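Lipoprotein (Colwellia psychrerythraea, PDB 3O0Y) is of unknown function but belongs to the DUF885 family of the peptidase MA clan and is probably a membrane-anchored lipoprotein related to metallopeptidases. Local coordinates at residues A[143-148]-A[179-184]; A[204-209]-A[256-261]; A[358-363]-A[386-391]; A[436-441]-A[469-474]. All coordinates share one frame; numbering follows the deposited sequence.

Contact 1. Residues A[143-148]-A[179-184]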
loop_
_atom_site.group_PDB
_atom_site.type_symbol
_atom_site.label_atom_id
_atom_site.label_comp_id
_atom_site.label_asym_id
_atom_site.label_seq_id
_atom_site.Cartn_x
_atom_site.Cartn_y
_atom_site.Cartn_z
ATOM N N GLY A 143 -7.292 -8.245 -1.115
ATOM C CA GLY A 143 -7.888 -9.109 -2.118
ATOM C C GLY A 143 -9.254 -8.570 -2.500
ATOM O O GLY A 143 -9.791 -7.696 -1.825
ATOM N N PRO A 144 -9.828 -9.122 -3.590
ATOM C CA PRO A 144 -11.003 -8.464 -4.217
ATOM C C PRO A 144 -12.206 -8.358 -3.271
ATOM O O PRO A 144 -12.950 -7.367 -3.323
ATOM C CB PRO A 144 -11.276 -9.312 -5.449
ATOM C CG PRO A 144 -10.364 -10.544 -5.322
ATOM C CD PRO A 144 -9.242 -10.168 -4.421
ATOM N N LEU A 145 -12.412 -9.322 -2.380
ATOM C CA LEU A 145 -13.595 -9.286 -1.504
ATOM C C LEU A 145 -13.484 -8.255 -0.377
ATOM O O LEU A 145 -14.481 -7.866 0.238
ATOM C CB LEU A 145 -13.929 -10.709 -0.987
ATOM C CG LEU A 145 -14.334 -11.652 -2.107
ATOM C CD1 LEU A 145 -14.353 -13.151 -1.628
ATOM C CD2 LEU A 145 -15.697 -11.315 -2.723
ATOM N N ILE A 146 -12.297 -7.713 -0.179
ATOM C CA ILE A 146 -12.090 -6.681 0.817
ATOM C C ILE A 146 -11.955 -5.385 0.069
ATOM O O ILE A 146 -12.552 -4.371 0.425
ATOM C CB ILE A 146 -10.807 -6.975 1.650
ATOM C CG1 ILE A 146 -11.025 -8.156 2.562
ATOM C CG2 ILE A 146 -10.421 -5.770 2.441
ATOM C CD1 ILE A 146 -9.769 -8.548 3.504
ATOM N N ASP A 147 -11.159 -5.368 -1.002
ATOM C CA ASP A 147 -10.922 -4.074 -1.676
ATOM C C ASP A 147 -12.044 -3.568 -2.583
ATOM O O ASP A 147 -12.164 -2.380 -2.774
ATOM C CB ASP A 147 -9.620 -4.033 -2.456
ATOM C CG ASP A 147 -8.411 -4.340 -1.546
ATOM O OD1 ASP A 147 -8.402 -3.863 -0.385
ATOM O OD2 ASP A 147 -7.577 -5.154 -1.967
ATOM N N ILE A 148 -12.794 -4.430 -3.217
ATOM C CA ILE A 148 -13.819 -3.933 -4.132
ATOM C C ILE A 148 -14.894 -3.200 -3.296
ATOM O O ILE A 148 -15.317 -2.072 -3.632
ATOM C CB ILE A 148 -14.362 -5.061 -4.965
ATOM C CG1 ILE A 148 -13.338 -5.486 -6.032
ATOM C CG2 ILE A 148 -15.733 -4.686 -5.670
ATOM C CD1 ILE A 148 -13.760 -6.781 -6.651
ATOM N N ALA A 179 -18.169 -16.473 -7.699
ATOM C CA ALA A 179 -17.974 -17.804 -8.345
ATOM C C ALA A 179 -16.593 -17.870 -8.985
ATOM O O ALA A 179 -15.926 -18.861 -8.861
ATOM C CB ALA A 179 -19.037 -18.076 -9.346
ATOM N N THR A 180 -16.101 -16.750 -9.566
ATOM C CA THR A 180 -14.815 -16.829 -10.233
ATOM C C THR A 180 -13.700 -16.911 -9.164
ATOM O O THR A 180 -12.713 -17.597 -9.382
ATOM C CB THR A 180 -14.586 -15.697 -11.246
ATOM O OG1 THR A 180 -14.620 -14.406 -10.583
ATOM C CG2 THR A 180 -15.657 -15.696 -12.401
ATOM N N ILE A 181 -13.847 -16.181 -8.055
ATOM C CA ILE A 181 -12.896 -16.217 -6.910
ATOM C C ILE A 181 -12.772 -17.626 -6.354
ATOM O O ILE A 181 -11.660 -18.182 -6.191
ATOM C CB ILE A 181 -13.246 -15.213 -5.821
ATOM C CG1 ILE A 181 -13.018 -13.778 -6.369
ATOM C CG2 ILE A 181 -12.418 -15.470 -4.512
ATOM C CD1 ILE A 181 -13.404 -12.678 -5.448
ATOM N N ILE A 182 -13.917 -18.278 -6.141
ATOM C CA ILE A 182 -13.893 -19.662 -5.689
ATOM C C ILE A 182 -13.249 -20.563 -6.680
ATOM O O ILE A 182 -12.446 -21.433 -6.298
ATOM C CB ILE A 182 -15.348 -20.162 -5.351
ATOM C CG1 ILE A 182 -15.855 -19.400 -4.115
ATOM C CG2 ILE A 182 -15.352 -21.689 -5.174
ATOM C CD1 ILE A 182 -17.447 -19.397 -3.922
ATOM N N GLU A 183 -13.545 -20.371 -7.954
ATOM C CA GLU A 183 -12.902 -21.191 -8.988
ATOM C C GLU A 183 -11.388 -21.080 -8.950
ATOM O O GLU A 183 -10.705 -22.097 -9.131
ATOM C CB GLU A 183 -13.405 -20.793 -10.375
ATOM C CG GLU A 183 -13.205 -21.797 -11.447
ATOM C CD GLU A 183 -13.606 -21.237 -12.813
ATOM O OE1 GLU A 183 -14.418 -20.240 -12.855
ATOM O OE2 GLU A 183 -13.039 -21.779 -13.817
ATOM N N LYS A 184 -10.861 -19.856 -8.768
ATOM C CA LYS A 184 -9.393 -19.656 -8.693
ATOM C C LYS A 184 -8.798 -20.227 -7.398
ATOM O O LYS A 184 -7.782 -20.903 -7.421
ATOM C CB LYS A 184 -9.036 -18.148 -8.799
ATOM C CG LYS A 184 -7.576 -17.886 -9.063
ATOM C CD LYS A 184 -7.002 -18.613 -10.282
ATOM C CE LYS A 184 -5.592 -18.125 -10.620
ATOM N NZ LYS A 184 -4.598 -18.241 -9.535
#

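Contact 2. Residues A[204-209]-A[256-261]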
loop_
_atom_site.group_PDB
_atom_site.type_symbol
_atom_site.label_atom_id
_atom_site.label_comp_id
_atom_site.label_asym_id
_atom_site.label_seq_id
_atom_site.Cartn_x
_atom_site.Cartn_y
_atom_site.Cartn_z
ATOM N N ILE A 204 -11.989 -16.083 6.798
ATOM C CA ILE A 204 -13.327 -16.522 7.210
ATOM C C ILE A 204 -13.980 -15.555 8.171
ATOM O O ILE A 204 -15.179 -15.231 8.030
ATOM C CB ILE A 204 -13.233 -17.973 7.754
ATOM C CG1 ILE A 204 -12.979 -18.893 6.594
ATOM C CG2 ILE A 204 -14.541 -18.453 8.508
ATOM C CD1 ILE A 204 -12.387 -20.280 7.017
ATOM N N LYS A 205 -13.213 -15.059 9.129
ATOM C CA LYS A 205 -13.744 -14.181 10.132
ATOM C C LYS A 205 -14.234 -12.915 9.430
ATOM O O LYS A 205 -15.302 -12.375 9.780
ATOM C CB LYS A 205 -12.703 -13.827 11.188
ATOM C CG LYS A 205 -13.120 -12.649 12.095
ATOM C CD LYS A 205 -12.170 -12.510 13.300
ATOM C CE LYS A 205 -12.323 -11.151 14.001
ATOM N NZ LYS A 205 -11.070 -10.828 14.794
ATOM N N TYR A 206 -13.458 -12.431 8.466
ATOM C CA TYR A 206 -13.860 -11.237 7.694
ATOM C C TYR A 206 -15.152 -11.488 6.932
ATOM O O TYR A 206 -16.094 -10.694 6.965
ATOM C CB TYR A 206 -12.753 -10.830 6.708
ATOM C CG TYR A 206 -13.283 -9.820 5.691
ATOM C CD1 TYR A 206 -13.423 -8.482 6.016
ATOM C CD2 TYR A 206 -13.714 -10.236 4.423
ATOM C CE1 TYR A 206 -13.954 -7.566 5.092
ATOM C CE2 TYR A 206 -14.230 -9.319 3.504
ATOM C CZ TYR A 206 -14.368 -7.998 3.863
ATOM O OH TYR A 206 -14.885 -7.108 2.910
ATOM N N LEU A 207 -15.182 -12.621 6.233
ATOM C CA LEU A 207 -16.317 -12.972 5.370
ATOM C C LEU A 207 -17.607 -13.162 6.205
ATOM O O LEU A 207 -18.703 -12.725 5.801
ATOM C CB LEU A 207 -16.019 -14.244 4.593
ATOM C CG LEU A 207 -14.913 -14.133 3.540
ATOM C CD1 LEU A 207 -14.502 -15.503 2.989
ATOM C CD2 LEU A 207 -15.334 -13.186 2.385
ATOM N N LYS A 208 -17.475 -13.834 7.359
ATOM C CA LYS A 208 -18.599 -13.945 8.308
ATOM C C LYS A 208 -19.045 -12.564 8.809
ATOM O O LYS A 208 -20.239 -12.274 8.844
ATOM C CB LYS A 208 -18.195 -14.809 9.494
ATOM C CG LYS A 208 -19.293 -15.147 10.420
ATOM C CD LYS A 208 -18.789 -16.047 11.593
ATOM C CE LYS A 208 -18.645 -17.490 11.150
ATOM N NZ LYS A 208 -17.303 -18.133 11.471
ATOM N N GLY A 209 -18.094 -11.743 9.213
ATOM C CA GLY A 209 -18.363 -10.400 9.704
ATOM C C GLY A 209 -19.100 -9.558 8.666
ATOM O O GLY A 209 -19.991 -8.712 9.004
ATOM N N PRO A 256 -25.590 -13.737 -0.385
ATOM C CA PRO A 256 -25.287 -15.101 -0.793
ATOM C C PRO A 256 -23.882 -15.301 -1.433
ATOM O O PRO A 256 -23.280 -16.400 -1.286
ATOM C CB PRO A 256 -26.379 -15.410 -1.806
ATOM C CG PRO A 256 -27.526 -14.548 -1.358
ATOM C CD PRO A 256 -26.828 -13.260 -1.032
ATOM N N ALA A 257 -23.378 -14.263 -2.125
ATOM C CA ALA A 257 -22.049 -14.342 -2.739
ATOM C C ALA A 257 -20.997 -14.513 -1.627
ATOM O O ALA A 257 -20.208 -15.474 -1.665
ATOM C CB ALA A 257 -21.783 -13.086 -3.639
ATOM N N TYR A 258 -21.024 -13.650 -0.599
ATOM C CA TYR A 258 -20.059 -13.732 0.508
ATOM C C TYR A 258 -20.202 -15.020 1.280
ATOM O O TYR A 258 -19.228 -15.684 1.593
ATOM C CB TYR A 258 -20.119 -12.533 1.448
ATOM C CG TYR A 258 -19.303 -11.374 0.882
ATOM C CD1 TYR A 258 -19.678 -10.745 -0.292
ATOM C CD2 TYR A 258 -18.125 -10.948 1.500
ATOM C CE1 TYR A 258 -18.918 -9.739 -0.829
ATOM C CE2 TYR A 258 -17.331 -9.993 0.948
ATOM C CZ TYR A 258 -17.711 -9.381 -0.225
ATOM O OH TYR A 258 -16.944 -8.354 -0.770
ATOM N N GLN A 259 -21.430 -15.434 1.472
ATOM C CA GLN A 259 -21.698 -16.693 2.167
ATOM C C GLN A 259 -21.098 -17.875 1.433
ATOM O O GLN A 259 -20.580 -18.793 2.069
ATOM C CB GLN A 259 -23.216 -16.833 2.396
ATOM C CG GLN A 259 -23.649 -15.800 3.506
ATOM C CD GLN A 259 -25.177 -15.527 3.568
ATOM O OE1 GLN A 259 -25.615 -14.791 4.434
ATOM N NE2 GLN A 259 -25.933 -16.022 2.610
ATOM N N SER A 260 -21.213 -17.848 0.118
ATOM C CA SER A 260 -20.621 -18.815 -0.787
ATOM C C SER A 260 -19.110 -18.967 -0.556
ATOM O O SER A 260 -18.519 -20.061 -0.563
ATOM C CB SER A 260 -20.740 -18.231 -2.209
ATOM O OG SER A 260 -20.967 -19.286 -3.057
ATOM N N VAL A 261 -18.441 -17.820 -0.571
ATOM C CA VAL A 261 -16.969 -17.855 -0.384
ATOM C C VAL A 261 -16.547 -18.296 1.009
ATOM O O VAL A 261 -15.555 -19.022 1.174
ATOM C CB VAL A 261 -16.341 -16.503 -0.757
ATOM C CG1 VAL A 261 -14.818 -16.593 -0.701
ATOM C CG2 VAL A 261 -16.831 -16.117 -2.165
#

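Contact 3. Residues A[358-363]-A[386-391]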
loop_
_atom_site.group_PDB
_atom_site.type_symbol
_atom_site.label_atom_id
_atom_site.label_comp_id
_atom_site.label_asym_id
_atom_site.label_seq_id
_atom_site.Cartn_x
_atom_site.Cartn_y
_atom_site.Cartn_z
ATOM N N GLU A 358 -8.240 17.166 19.557
ATOM C CA GLU A 358 -6.877 17.613 19.819
ATOM C C GLU A 358 -5.904 16.874 18.916
ATOM O O GLU A 358 -5.023 17.471 18.304
ATOM C CB GLU A 358 -6.487 17.431 21.290
ATOM C CG GLU A 358 -5.125 18.138 21.586
ATOM C CD GLU A 358 -4.600 17.923 22.999
ATOM O OE1 GLU A 358 -5.278 17.295 23.804
ATOM O OE2 GLU A 358 -3.446 18.305 23.250
ATOM N N LEU A 359 -6.038 15.549 18.817
ATOM C CA LEU A 359 -5.216 14.783 17.949
ATOM C C LEU A 359 -5.297 15.288 16.511
ATOM O O LEU A 359 -4.289 15.508 15.848
ATOM C CB LEU A 359 -5.586 13.297 18.080
ATOM C CG LEU A 359 -4.736 12.267 17.417
ATOM C CD1 LEU A 359 -5.134 10.782 17.938
ATOM C CD2 LEU A 359 -4.833 12.374 15.887
ATOM N N LEU A 360 -6.510 15.500 16.015
ATOM C CA LEU A 360 -6.699 15.949 14.632
ATOM C C LEU A 360 -6.136 17.353 14.392
ATOM O O LEU A 360 -5.535 17.591 13.342
ATOM C CB LEU A 360 -8.167 15.872 14.240
ATOM C CG LEU A 360 -8.717 14.430 14.016
ATOM C CD1 LEU A 360 -10.278 14.485 14.026
ATOM C CD2 LEU A 360 -8.202 13.813 12.786
ATOM N N SER A 361 -6.269 18.235 15.387
ATOM C CA SER A 361 -5.696 19.584 15.290
ATOM C C SER A 361 -4.199 19.526 15.289
ATOM O O SER A 361 -3.519 20.274 14.558
ATOM C CB SER A 361 -6.162 20.504 16.433
ATOM O OG SER A 361 -7.592 20.567 16.287
ATOM N N ASP A 362 -3.664 18.674 16.138
ATOM C CA ASP A 362 -2.199 18.489 16.153
ATOM C C ASP A 362 -1.654 18.009 14.815
ATOM O O ASP A 362 -0.644 18.580 14.273
ATOM C CB ASP A 362 -1.745 17.504 17.250
ATOM C CG ASP A 362 -1.850 18.092 18.689
ATOM O OD1 ASP A 362 -2.032 19.356 18.889
ATOM O OD2 ASP A 362 -1.705 17.263 19.642
ATOM N N ILE A 363 -2.287 16.984 14.249
ATOM C CA ILE A 363 -1.926 16.505 12.893
ATOM C C ILE A 363 -1.940 17.598 11.855
ATOM O O ILE A 363 -0.980 17.763 11.076
ATOM C CB ILE A 363 -2.901 15.461 12.333
ATOM C CG1 ILE A 363 -2.613 14.181 12.956
ATOM C CG2 ILE A 363 -2.641 15.309 10.747
ATOM C CD1 ILE A 363 -3.728 13.127 12.524
ATOM N N VAL A 386 -3.275 17.628 0.331
ATOM C CA VAL A 386 -3.715 16.514 1.123
ATOM C C VAL A 386 -4.801 16.902 2.130
ATOM O O VAL A 386 -4.871 18.056 2.568
ATOM C CB VAL A 386 -2.493 15.925 1.912
ATOM C CG1 VAL A 386 -2.002 16.895 3.016
ATOM C CG2 VAL A 386 -2.815 14.576 2.529
ATOM N N GLU A 387 -5.643 15.952 2.448
ATOM C CA GLU A 387 -6.664 16.129 3.465
ATOM C C GLU A 387 -6.542 15.016 4.505
ATOM O O GLU A 387 -6.115 13.924 4.189
ATOM C CB GLU A 387 -8.063 16.104 2.862
ATOM C CG GLU A 387 -8.252 17.295 1.914
ATOM C CD GLU A 387 -9.695 17.506 1.425
ATOM O OE1 GLU A 387 -10.649 16.801 1.925
ATOM O OE2 GLU A 387 -9.804 18.352 0.489
ATOM N N VAL A 388 -6.930 15.323 5.735
ATOM C CA VAL A 388 -6.877 14.339 6.830
ATOM C C VAL A 388 -8.297 13.862 7.174
ATOM O O VAL A 388 -9.196 14.741 7.390
ATOM C CB VAL A 388 -6.237 14.956 8.064
ATOM C CG1 VAL A 388 -6.246 13.949 9.268
ATOM C CG2 VAL A 388 -4.782 15.430 7.760
ATOM N N LYS A 389 -8.528 12.541 7.287
ATOM C CA LYS A 389 -9.794 11.934 7.682
ATOM C C LYS A 389 -9.555 10.814 8.695
ATOM O O LYS A 389 -8.541 10.162 8.645
ATOM C CB LYS A 389 -10.520 11.296 6.510
ATOM C CG LYS A 389 -11.056 12.307 5.485
ATOM C CD LYS A 389 -11.895 11.617 4.335
ATOM C CE LYS A 389 -13.304 11.176 4.757
ATOM N NZ LYS A 389 -14.272 10.665 3.608
ATOM N N SER A 390 -10.519 10.619 9.601
ATOM C CA SER A 390 -10.451 9.494 10.516
ATOM C C SER A 390 -11.080 8.309 9.814
ATOM O O SER A 390 -12.054 8.477 9.064
ATOM C CB SER A 390 -11.119 9.815 11.868
ATOM O OG SER A 390 -12.445 10.254 11.675
ATOM N N PHE A 391 -10.611 7.097 10.072
ATOM C CA PHE A 391 -11.321 5.938 9.610
ATOM C C PHE A 391 -12.710 5.923 10.247
ATOM O O PHE A 391 -12.876 6.254 11.411
ATOM C CB PHE A 391 -10.617 4.642 9.973
ATOM C CG PHE A 391 -9.403 4.354 9.180
ATOM C CD1 PHE A 391 -9.500 3.892 7.885
ATOM C CD2 PHE A 391 -8.155 4.471 9.710
ATOM C CE1 PHE A 391 -8.378 3.538 7.165
ATOM C CE2 PHE A 391 -7.017 4.163 8.965
ATOM C CZ PHE A 391 -7.121 3.700 7.701
#

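Contact 4. Residues A[436-441]-A[469-474]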
loop_
_atom_site.group_PDB
_atom_site.type_symbol
_atom_site.label_atom_id
_atom_site.label_comp_id
_atom_site.label_asym_id
_atom_site.label_seq_id
_atom_site.Cartn_x
_atom_site.Cartn_y
_atom_site.Cartn_z
ATOM N N THR A 436 2.714 11.282 10.654
ATOM C CA THR A 436 2.170 12.344 9.845
ATOM C C THR A 436 3.131 12.749 8.699
ATOM O O THR A 436 2.696 13.039 7.537
ATOM C CB THR A 436 1.784 13.529 10.716
ATOM O OG1 THR A 436 0.757 13.139 11.650
ATOM C CG2 THR A 436 1.403 14.743 9.894
ATOM N N TYR A 437 4.436 12.715 8.991
ATOM C CA TYR A 437 5.404 12.920 7.935
ATOM C C TYR A 437 5.445 11.827 6.939
ATOM O O TYR A 437 5.602 12.064 5.718
ATOM C CB TYR A 437 6.784 13.242 8.520
ATOM C CG TYR A 437 6.827 14.383 9.522
ATOM C CD1 TYR A 437 6.027 15.525 9.407
ATOM C CD2 TYR A 437 7.645 14.312 10.645
ATOM C CE1 TYR A 437 6.046 16.495 10.324
ATOM C CE2 TYR A 437 7.703 15.318 11.527
ATOM C CZ TYR A 437 6.901 16.406 11.403
ATOM O OH TYR A 437 6.899 17.409 12.389
ATOM N N HIS A 438 5.292 10.586 7.404
ATOM C CA HIS A 438 5.268 9.433 6.569
ATOM C C HIS A 438 4.087 9.408 5.609
ATOM O O HIS A 438 4.283 9.180 4.391
ATOM C CB HIS A 438 5.161 8.246 7.476
ATOM C CG HIS A 438 5.164 6.928 6.772
ATOM N ND1 HIS A 438 4.061 6.364 6.210
ATOM C CD2 HIS A 438 6.202 6.116 6.422
ATOM C CE1 HIS A 438 4.341 5.163 5.755
ATOM N NE2 HIS A 438 5.657 5.019 5.775
ATOM N N GLU A 439 2.903 9.752 6.118
ATOM C CA GLU A 439 1.671 9.615 5.330
ATOM C C GLU A 439 1.443 10.783 4.414
ATOM O O GLU A 439 0.891 10.656 3.292
ATOM C CB GLU A 439 0.475 9.359 6.217
ATOM C CG GLU A 439 0.479 8.048 7.072
ATOM C CD GLU A 439 0.515 6.769 6.323
ATOM O OE1 GLU A 439 0.490 6.764 5.104
ATOM O OE2 GLU A 439 0.590 5.742 7.028
ATOM N N ALA A 440 1.751 11.954 4.912
ATOM C CA ALA A 440 1.461 13.189 4.195
ATOM C C ALA A 440 2.713 13.787 3.603
ATOM O O ALA A 440 3.159 13.263 2.566
ATOM C CB ALA A 440 0.615 14.132 5.037
ATOM N N ASN A 441 3.225 14.907 4.106
ATOM C CA ASN A 441 4.378 15.566 3.619
ATOM C C ASN A 441 5.555 15.503 4.622
ATOM O O ASN A 441 5.343 15.723 5.815
ATOM C CB ASN A 441 4.064 17.030 3.414
ATOM C CG ASN A 441 2.934 17.224 2.360
ATOM O OD1 ASN A 441 2.736 16.340 1.471
ATOM N ND2 ASN A 441 2.275 18.350 2.417
ATOM N N TYR A 469 10.678 1.751 -3.734
ATOM C CA TYR A 469 10.740 3.214 -3.949
ATOM C C TYR A 469 9.760 3.947 -3.035
ATOM O O TYR A 469 10.094 4.952 -2.400
ATOM C CB TYR A 469 10.495 3.572 -5.424
ATOM C CG TYR A 469 10.500 5.050 -5.682
ATOM C CD1 TYR A 469 11.576 5.704 -6.184
ATOM C CD2 TYR A 469 9.340 5.759 -5.462
ATOM C CE1 TYR A 469 11.542 7.065 -6.418
ATOM C CE2 TYR A 469 9.309 7.126 -5.637
ATOM C CZ TYR A 469 10.372 7.757 -6.157
ATOM O OH TYR A 469 10.319 9.137 -6.384
ATOM N N THR A 470 8.519 3.529 -3.093
ATOM C CA THR A 470 7.386 4.198 -2.473
ATOM C C THR A 470 7.491 4.135 -0.950
ATOM O O THR A 470 7.389 5.198 -0.312
ATOM C CB THR A 470 6.014 3.691 -2.992
ATOM O OG1 THR A 470 6.012 3.803 -4.428
ATOM C CG2 THR A 470 4.865 4.569 -2.372
ATOM N N GLU A 471 7.723 2.970 -0.376
ATOM C CA GLU A 471 7.862 2.855 1.031
ATOM C C GLU A 471 9.215 3.347 1.500
ATOM O O GLU A 471 9.258 3.975 2.584
ATOM C CB GLU A 471 7.656 1.394 1.439
ATOM C CG GLU A 471 6.334 0.865 1.005
ATOM C CD GLU A 471 5.092 1.676 1.507
ATOM O OE1 GLU A 471 5.177 2.609 2.377
ATOM O OE2 GLU A 471 4.012 1.401 0.932
ATOM N N GLY A 472 10.291 3.113 0.731
ATOM C CA GLY A 472 11.568 3.597 1.090
ATOM C C GLY A 472 11.613 5.120 1.101
ATOM O O GLY A 472 12.210 5.727 2.022
ATOM N N TRP A 473 10.925 5.749 0.145
ATOM C CA TRP A 473 10.856 7.217 0.114
ATOM C C TRP A 473 10.205 7.737 1.410
ATOM O O TRP A 473 10.691 8.696 2.008
ATOM C CB TRP A 473 10.045 7.718 -1.112
ATOM C CG TRP A 473 9.770 9.231 -0.915
ATOM C CD1 TRP A 473 8.677 9.777 -0.381
ATOM C CD2 TRP A 473 10.770 10.266 -0.953
ATOM N NE1 TRP A 473 8.892 11.113 -0.142
ATOM C CE2 TRP A 473 10.164 11.430 -0.507
ATOM C CE3 TRP A 473 12.061 10.321 -1.416
ATOM C CZ2 TRP A 473 10.861 12.633 -0.427
ATOM C CZ3 TRP A 473 12.761 11.505 -1.328
ATOM C CH2 TRP A 473 12.136 12.643 -0.908
ATOM N N ALA A 474 9.082 7.147 1.795
ATOM C CA ALA A 474 8.330 7.695 2.934
ATOM C C ALA A 474 9.147 7.537 4.215
ATOM O O ALA A 474 9.202 8.440 5.025
ATOM C CB ALA A 474 6.946 7.046 3.071
HETATM O O HOH W 1 6.956 3.839 4.121
#

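Contact 1. Residues A[143-148]-A[179-184]
Ile181 pushes its CD1 methyl into the angle between Pro144 and Leu145, and this one carbon makes nearly all of the contact. CD1 lies 3.6 Å from Leu145 CG and 3.7 Å from Pro144 CG, so it bears on the fork of the leucine and on the flank of the pyrrolidine ring at once. Leu145 and Ile181 reach toward each other tip to tip, whereas Pro144 and Ile181 slide past one another in opposite directions. The CG1 arm of Ile181 is anti to the carbonyl carbon (chi1 -68°) and extended beyond it, which carries CD1 clear of its own helix. The CG2 branch only grazes Leu145 CD1, at 4.2 Å.

Each residue suits its place. Gly143 is the N-cap and has a positive phi of 96°, a conformation glycine adopts easily; its O accepts from both Ile146 N and Asp147 N and so closes the first turn. Pro144 follows where a helix needs no amide donor, and offers a rigid apolar surface instead. Leu145 also rests on Leu177 and Val261, and Ile181 on Val138, so branched aliphatic chains fill the seam from several directions. The contact is the apolar packing of the first turn of helix 144-154 against the middle of helix 174-190, characteristic of a predominantly alpha-helical fold.

Contact 2. Residues A[204-209]-A[256-261]
Leu207 crosses both Tyr258 and Val261 at about a right angle, dividing its two methyls between them. CD2 comes obliquely to the phenol ring, 3.7 Å from Tyr258 CD2, while CD1 lies 3.9 Å from Val261 CG1, one turn further along the same helix. The leucine CG is anti to the carbonyl carbon (chi1 -68°), and the fork beyond it brings both tips nearer to the partner helix than the first bond alone would suggest. Tyr206 joins from one side: its CE2 sits at the edge of the Tyr258 ring, near that ring's plane and 4.1 Å from Tyr258 CE2.

Segments 204-209 and 256-261 run nearly antiparallel, at 157°, their axes 9.1 Å apart at closest approach. Tyr258 is further fixed by stacking with Phe210, and Val261 leans on Leu145 and Ala178.

Tyrosine suits these two positions because it can be apolar along its ring and polar at its tip. Both hydroxyls converge on the carbonyl of Leu145, which can only accept. The helical donor to that oxygen would come from Pro149, which has no N-H, so the two phenols can take over that role. The chemistry thus combines an apolar seam between two helices with a pair of hydrogen bonds that tie both to a third.

Contact 3. Residues A[358-363]-A[386-391]
Helix 358-363 passes over the strand 387-390 with its nearest CA atoms, those of Leu360 and Val388, 8.0 Å apart, a spacing bridged by side chains from both sides. Val388 reaches across from the strand. Its CG1 methyl is anti to the backbone N (chi1 177°) and CG2 is anti to the carbonyl carbon, so that CG2 turns to Ile363 while CG1 touches both Leu360 and Ile363. CG2 meets Ile363 CG2 at 3.7 Å, and CG1 faces Leu360 CD2 at 4.0 Å. Ile363 adds two more distant touches on the same methyl, its CG2 lying 4.1 Å and its CD1 4.2 Å from Val388 CG1. Both helix side chains cross the valine obliquely. Leu360 and Ile363 are three residues apart, which puts them on one side of the helix, and the valine spans them.

A beta-branched valine suits an extended strand and gives a short, broad side chain; the longer leucine and isoleucine bridge the remaining distance from the helix. Lys389 points away from the helix, as expected for the next residue along a strand.

This is an outer strand of the three-stranded sheet, bonded to the parallel strand 416-419 through backbone groups including those of Glu387 and Lys389. Leu360 also reaches Ile419 and Ile363 reaches Tyr417, so helix 353-373 bears on both strands. Ile363 further touches Leu432 and Thr436 of helix 432-439. This is alpha/beta layer packing, with a helix laid against one face of a small mixed sheet.

Contact 4. Residues A[436-441]-A[469-474]
A modelled water donates to Glu471 OE1 at 2.8 Å and to the backbone Glu471 O, also at 2.8 Å, so the acidic residue holds it by both side chain and main chain. A third approach, from His438 NE2, is doubtful: at 2.4 Å it is unusually short for a water, which leaves the exact position or identity of the site uncertain. His438 NE2 and Glu471 OE1 are 4.2 Å apart, with no direct hydrogen bond; the ring and carboxylate planes are 17° apart.

The imidazole is held from another direction by Ala474. Its CB methyl sits over one ring face, 3.8 Å from the centroid and 24° off the normal, a CH-pi contact displaced toward the CD2 and NE2 rim. With CG anti to the backbone N (chi1 -178°), the histidine swings out from its helix to this methyl. Alanine is small enough to let the backbones come close: the CA atoms of His438 and Ala474 are 5.1 Å apart. The bend of Glu471 at chi2 turns its carboxylate back along the helix, so that OE1 and the residue's own O can both face the same water.

The ring of His444 meets that of His438 steeply, and Glu471 also touches His444; a sulfate ion lies near Glu471. The order His438-Glu439, His444, Glu471 loosely recalls MA-clan zinc peptidases, although its histidines are spaced more widely than in the classical HExxH motif. Two histidines and a carboxylate gathered round a buried polar site are consistent with a metal-binding pocket, though no metal is modelled here.

Contacts 1 and 2 form one continuous helical region, their centres 11 Å apart, with Leu145 common to both. Contacts 3 and 4 are a second pair, 17 Å between centres, adjoining at the Ile363-Thr436 junction. The two regions lie some 30 Å or more apart, centre to centre. Contacts 1, 2 and 4 are buried, whereas contact 3, beside an outer strand, is only partly buried. Across their segments the first three are apolar: contacts 1 and 2 join helix to helix, and contact 3 joins helix to sheet. Contact 4, nearest the centre of the chain, alone brings polar side chains together, around a modelled water.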